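Local coordinates for protein STN1 (Saccharomyces cerevisiae, PDB 3KEY), which helps to regulate telomere length and protect telomere ends, inhibiting telomerase loading through its interaction with CDC13, and is represented here by its C-terminal pair of winged helix-turn-helix domains, at residues L10-L15 with N94-A99; S119-K124 with P128-N133. All blocks are in the same frame, centred on the assembly; numbering follows the deposited sequence.

Interaction 1: residues L10-L15 with N94-A99; sequences LMLILL and NLFEYA
Phe96 reaches from helix 90-108 across to helix 6-16, and Leu15 lays its forked end over one face of the ring. The methyl CD2 of Leu15 sits above the ring centre in a CH-pi contact, while CD1 lies nearer the root of the ring, 3.6 Å from Phe96 CD2 and 3.9 Å from Phe96 CB. Leucine suits this place because its two methyls spread over both the middle and the inner rim of a flat apolar surface. Its CG stands anti to the backbone N (chi1 -179°), which carries the fork out toward the ring.

Met11, one turn earlier, approaches the edge of the same ring: its CE is 4.2 Å from Phe96 CZ. The chain runs straight as far as the sulfur and then bends at chi3 (72°), bringing the terminal methyl round to the ring; an unbranched, flexible thioether can follow such an edge easily. Leu12 adds a looser touch, CD2 to Phe96 CZ at 4.4 Å.

The axes of segments 10-15 and 94-99 come within 12.0 Å and run nearly perpendicular, at 94°; phenylalanine is long enough to bridge much of that gap, and its flat ring gives Leu15 a face and Met11 an edge. The contact joins the first winged helix-turn-helix region to the second: Met11 also touches Leu76, Phe96 meets Cys142 of helix 132-149, and Leu12 packs on Glu141 and Arg145 of that helix.

Interaction 2: residues S119-K124 with P128-N133; sequences SHVQEK and PYITTN
Gln122 crosses from helix 118-125 to the backbone of the turn that follows, and its amide makes the polar part of the contact. NE2 donates to the carbonyl oxygen of Ile130 over 3.0 Å. The bond is moderately bent at the hydrogen, 142°, but the donor lies in the carbonyl plane and the oxygen lies close to the plane of the Gln122 amide. A second carbonyl comes near, with Pro128 O 3.2 Å from Gln122 NE2, yet the angle is too poor for a hydrogen bond. Glutamine fits here because it has both the length to cross to the turn and an N-H to offer; its CG is anti to the carbonyl carbon (chi1 -53°), and the chain runs extended from there to the amide.

Apolar contacts flank this bond. Ile130 uses its two branches separately: the methyl CG2 packs closely on the aliphatic part of Gln122, 3.3 Å from Gln122 CG, whereas CD1 at the end of the longer branch reaches Val121 CG1 at 3.8 Å. With an alanine in place of Gln122, the Ile130 carbonyl would probably lose this donor, and a gap is likely to open beside the CG2 methyl. The Val121 and Ile130 side chains cross at about a right angle, and both also pack on Ile135. Isoleucine suits its place because branching at CB gives it a short arm for Gln122 and a longer one for Val121, while the compact valine offers a methyl to that longer arm.

At the start of the next helix, Thr131 occupies the N-cap position, its OG1 accepting a hydrogen bond from Gly134 N. Helix 118-125, the turn and helix 132-149 together form the helix-turn-helix element of the second winged domain.

Interaction 1 comes first at both of its ends: residues 10-15 and 94-99 both precede 119-124 and 128-133, so the two contacts follow in series. Their centres are 14 Å apart, and helix 90-108 connects them. One side of it presents Phe96 to helix 6-16 of the first winged domain; elsewhere Leu95 packs against both Val121 and Ile130, and Tyr98 lies against Val121 and Lys124. Interaction 1 therefore lies between the two winged helix-turn-helix regions, whereas interaction 2 is internal to the second. By packing against both, helix 90-108 ties the interface between the domains directly to the helix-turn-helix of the second one.

Interaction 1: residues L10-L15 with N94-A99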
# COMPACT_ATOMS: atom_id res chain seq x y z
N LEU A 10 0.30 -7.34 -2.05
CA LEU A 10 -0.36 -7.14 -3.34
C LEU A 10 -0.09 -5.71 -3.77
O LEU A 10 0.16 -5.44 -4.95
CB LEU A 10 -1.88 -7.37 -3.23
CG LEU A 10 -2.66 -7.03 -4.51
CD1 LEU A 10 -2.12 -7.84 -5.69
CD2 LEU A 10 -4.14 -7.30 -4.30
N MET A 11 -0.13 -4.78 -2.81
CA MET A 11 0.14 -3.38 -3.11
C MET A 11 1.53 -3.23 -3.77
O MET A 11 1.67 -2.55 -4.78
CB MET A 11 0.08 -2.52 -1.84
CG MET A 11 0.44 -1.05 -2.09
SD MET A 11 0.46 -0.04 -0.58
CE MET A 11 1.98 -0.65 0.22
N LEU A 12 2.53 -3.90 -3.20
CA LEU A 12 3.89 -3.83 -3.74
C LEU A 12 4.00 -4.44 -5.13
O LEU A 12 4.81 -4.00 -5.95
CB LEU A 12 4.88 -4.52 -2.80
CG LEU A 12 5.13 -3.82 -1.45
CD1 LEU A 12 6.14 -4.64 -0.65
CD2 LEU A 12 5.66 -2.41 -1.68
N ILE A 13 3.19 -5.46 -5.41
CA ILE A 13 3.21 -6.09 -6.72
C ILE A 13 2.66 -5.09 -7.73
O ILE A 13 3.25 -4.85 -8.79
CB ILE A 13 2.36 -7.38 -6.72
CG1 ILE A 13 3.00 -8.42 -5.80
CG2 ILE A 13 2.19 -7.89 -8.14
CD1 ILE A 13 2.22 -9.72 -5.67
N LEU A 14 1.53 -4.48 -7.39
CA LEU A 14 0.90 -3.50 -8.27
C LEU A 14 1.84 -2.33 -8.54
O LEU A 14 1.96 -1.86 -9.67
CB LEU A 14 -0.40 -3.00 -7.64
CG LEU A 14 -1.46 -4.09 -7.53
CD1 LEU A 14 -2.68 -3.59 -6.78
CD2 LEU A 14 -1.85 -4.56 -8.91
N LEU A 15 2.53 -1.86 -7.50
CA LEU A 15 3.45 -0.75 -7.65
C LEU A 15 4.57 -1.06 -8.65
O LEU A 15 4.96 -0.20 -9.44
CB LEU A 15 4.07 -0.39 -6.29
CG LEU A 15 5.06 0.78 -6.28
CD1 LEU A 15 4.34 2.07 -6.65
CD2 LEU A 15 5.69 0.91 -4.90
N ASN A 94 1.44 7.45 -7.91
CA ASN A 94 1.58 8.86 -7.58
C ASN A 94 1.71 9.05 -6.06
O ASN A 94 2.39 9.97 -5.60
CB ASN A 94 0.37 9.67 -8.09
CG ASN A 94 0.33 9.78 -9.60
OD1 ASN A 94 1.37 9.80 -10.26
ND2 ASN A 94 -0.87 9.87 -10.15
N LEU A 95 1.04 8.19 -5.29
CA LEU A 95 1.11 8.28 -3.83
C LEU A 95 2.52 7.94 -3.37
O LEU A 95 3.06 8.57 -2.46
CB LEU A 95 0.11 7.32 -3.18
CG LEU A 95 -1.34 7.81 -3.18
CD1 LEU A 95 -2.30 6.68 -2.80
CD2 LEU A 95 -1.45 8.97 -2.21
N PHE A 96 3.13 6.94 -4.01
CA PHE A 96 4.48 6.54 -3.67
C PHE A 96 5.48 7.64 -4.03
O PHE A 96 6.41 7.89 -3.28
CB PHE A 96 4.85 5.23 -4.38
CG PHE A 96 4.79 4.04 -3.48
CD1 PHE A 96 5.91 3.67 -2.73
CD2 PHE A 96 3.62 3.31 -3.34
CE1 PHE A 96 5.86 2.60 -1.84
CE2 PHE A 96 3.55 2.23 -2.46
CZ PHE A 96 4.67 1.87 -1.71
N GLU A 97 5.29 8.27 -5.18
CA GLU A 97 6.18 9.35 -5.58
C GLU A 97 6.08 10.46 -4.54
O GLU A 97 7.09 10.96 -4.04
CB GLU A 97 5.80 9.90 -6.96
CG GLU A 97 6.59 9.28 -8.11
CD GLU A 97 6.19 9.85 -9.47
OE1 GLU A 97 6.06 11.09 -9.59
OE2 GLU A 97 6.02 9.05 -10.41
N TYR A 98 4.84 10.84 -4.21
CA TYR A 98 4.59 11.87 -3.22
C TYR A 98 5.30 11.57 -1.88
O TYR A 98 5.99 12.43 -1.32
CB TYR A 98 3.09 12.01 -3.01
CG TYR A 98 2.67 13.04 -1.98
CD1 TYR A 98 2.69 12.75 -0.61
CD2 TYR A 98 2.22 14.30 -2.38
CE1 TYR A 98 2.27 13.69 0.33
CE2 TYR A 98 1.80 15.25 -1.45
CZ TYR A 98 1.82 14.94 -0.10
OH TYR A 98 1.37 15.87 0.82
N ALA A 99 5.14 10.35 -1.37
CA ALA A 99 5.77 9.96 -0.11
C ALA A 99 7.30 10.00 -0.21
O ALA A 99 7.97 10.53 0.68
CB ALA A 99 5.31 8.57 0.30

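Interaction 2: residues S119-K124 with P128-N133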
# COMPACT_ATOMS: atom_id res chain seq x y z
N SER A 119 -5.94 15.83 3.94
CA SER A 119 -6.55 16.75 2.97
C SER A 119 -5.53 17.29 1.98
O SER A 119 -5.84 17.47 0.80
CB SER A 119 -7.25 17.91 3.69
OG SER A 119 -6.33 18.70 4.43
N HIS A 120 -4.30 17.55 2.43
CA HIS A 120 -3.27 18.06 1.53
C HIS A 120 -2.92 17.02 0.48
O HIS A 120 -2.75 17.33 -0.70
CB HIS A 120 -2.00 18.45 2.32
CG HIS A 120 -2.19 19.65 3.20
ND1 HIS A 120 -1.16 20.23 3.91
CD2 HIS A 120 -3.30 20.38 3.49
CE1 HIS A 120 -1.62 21.25 4.61
NE2 HIS A 120 -2.92 21.36 4.37
N VAL A 121 -2.80 15.77 0.91
CA VAL A 121 -2.49 14.69 -0.02
C VAL A 121 -3.62 14.51 -1.03
O VAL A 121 -3.38 14.30 -2.21
CB VAL A 121 -2.28 13.36 0.71
CG1 VAL A 121 -2.01 12.26 -0.30
CG2 VAL A 121 -1.15 13.49 1.72
N GLN A 122 -4.86 14.58 -0.55
CA GLN A 122 -6.03 14.42 -1.42
C GLN A 122 -6.10 15.53 -2.47
O GLN A 122 -6.39 15.27 -3.64
CB GLN A 122 -7.32 14.40 -0.59
CG GLN A 122 -7.30 13.38 0.52
CD GLN A 122 -8.56 13.38 1.37
OE1 GLN A 122 -9.04 14.44 1.78
NE2 GLN A 122 -9.09 12.19 1.64
N GLU A 123 -5.81 16.76 -2.04
CA GLU A 123 -5.84 17.93 -2.92
C GLU A 123 -4.69 17.92 -3.93
O GLU A 123 -4.88 18.20 -5.11
CB GLU A 123 -5.77 19.21 -2.08
CG GLU A 123 -5.91 20.51 -2.86
CD GLU A 123 -7.22 20.59 -3.62
OE1 GLU A 123 -8.29 20.38 -3.00
OE2 GLU A 123 -7.19 20.88 -4.83
N LYS A 124 -3.49 17.60 -3.45
CA LYS A 124 -2.29 17.56 -4.27
C LYS A 124 -2.33 16.54 -5.41
O LYS A 124 -1.84 16.80 -6.51
CB LYS A 124 -1.07 17.24 -3.38
CG LYS A 124 0.24 17.12 -4.14
CD LYS A 124 0.65 18.45 -4.73
CE LYS A 124 2.00 18.36 -5.42
NZ LYS A 124 2.46 19.69 -5.87
N PRO A 128 -9.67 12.05 -3.80
CA PRO A 128 -10.61 12.19 -2.68
C PRO A 128 -10.81 10.94 -1.81
O PRO A 128 -11.11 11.04 -0.62
CB PRO A 128 -11.92 12.58 -3.37
CG PRO A 128 -11.46 13.21 -4.67
CD PRO A 128 -10.33 12.32 -5.08
N TYR A 129 -10.64 9.76 -2.41
CA TYR A 129 -10.87 8.51 -1.70
C TYR A 129 -9.71 7.97 -0.88
O TYR A 129 -9.85 6.95 -0.20
CB TYR A 129 -11.32 7.42 -2.69
CG TYR A 129 -12.62 7.73 -3.42
CD1 TYR A 129 -13.05 6.93 -4.48
CD2 TYR A 129 -13.40 8.84 -3.07
CE1 TYR A 129 -14.23 7.23 -5.17
CE2 TYR A 129 -14.58 9.14 -3.76
CZ TYR A 129 -14.99 8.32 -4.81
OH TYR A 129 -16.14 8.61 -5.51
N ILE A 130 -8.56 8.64 -0.93
CA ILE A 130 -7.44 8.14 -0.14
C ILE A 130 -7.76 8.32 1.34
O ILE A 130 -8.32 9.34 1.74
CB ILE A 130 -6.13 8.88 -0.50
CG1 ILE A 130 -4.96 8.18 0.18
CG2 ILE A 130 -6.21 10.33 -0.07
CD1 ILE A 130 -3.64 8.83 -0.12
N THR A 131 -7.44 7.31 2.13
CA THR A 131 -7.70 7.35 3.57
C THR A 131 -6.39 7.44 4.33
O THR A 131 -5.31 7.26 3.75
CB THR A 131 -8.42 6.07 4.04
OG1 THR A 131 -7.55 4.95 3.84
CG2 THR A 131 -9.72 5.87 3.24
N THR A 132 -6.47 7.69 5.63
CA THR A 132 -5.26 7.80 6.43
C THR A 132 -4.55 6.44 6.54
O THR A 132 -3.32 6.39 6.54
CB THR A 132 -5.56 8.37 7.84
OG1 THR A 132 -6.48 7.52 8.53
CG2 THR A 132 -6.18 9.77 7.71
N ASN A 133 -5.31 5.35 6.60
CA ASN A 133 -4.69 4.02 6.67
C ASN A 133 -3.93 3.72 5.39
O ASN A 133 -2.89 3.07 5.41
CB ASN A 133 -5.73 2.94 6.92
CG ASN A 133 -6.39 3.06 8.28
OD1 ASN A 133 -5.72 3.35 9.28
ND2 ASN A 133 -7.70 2.84 8.33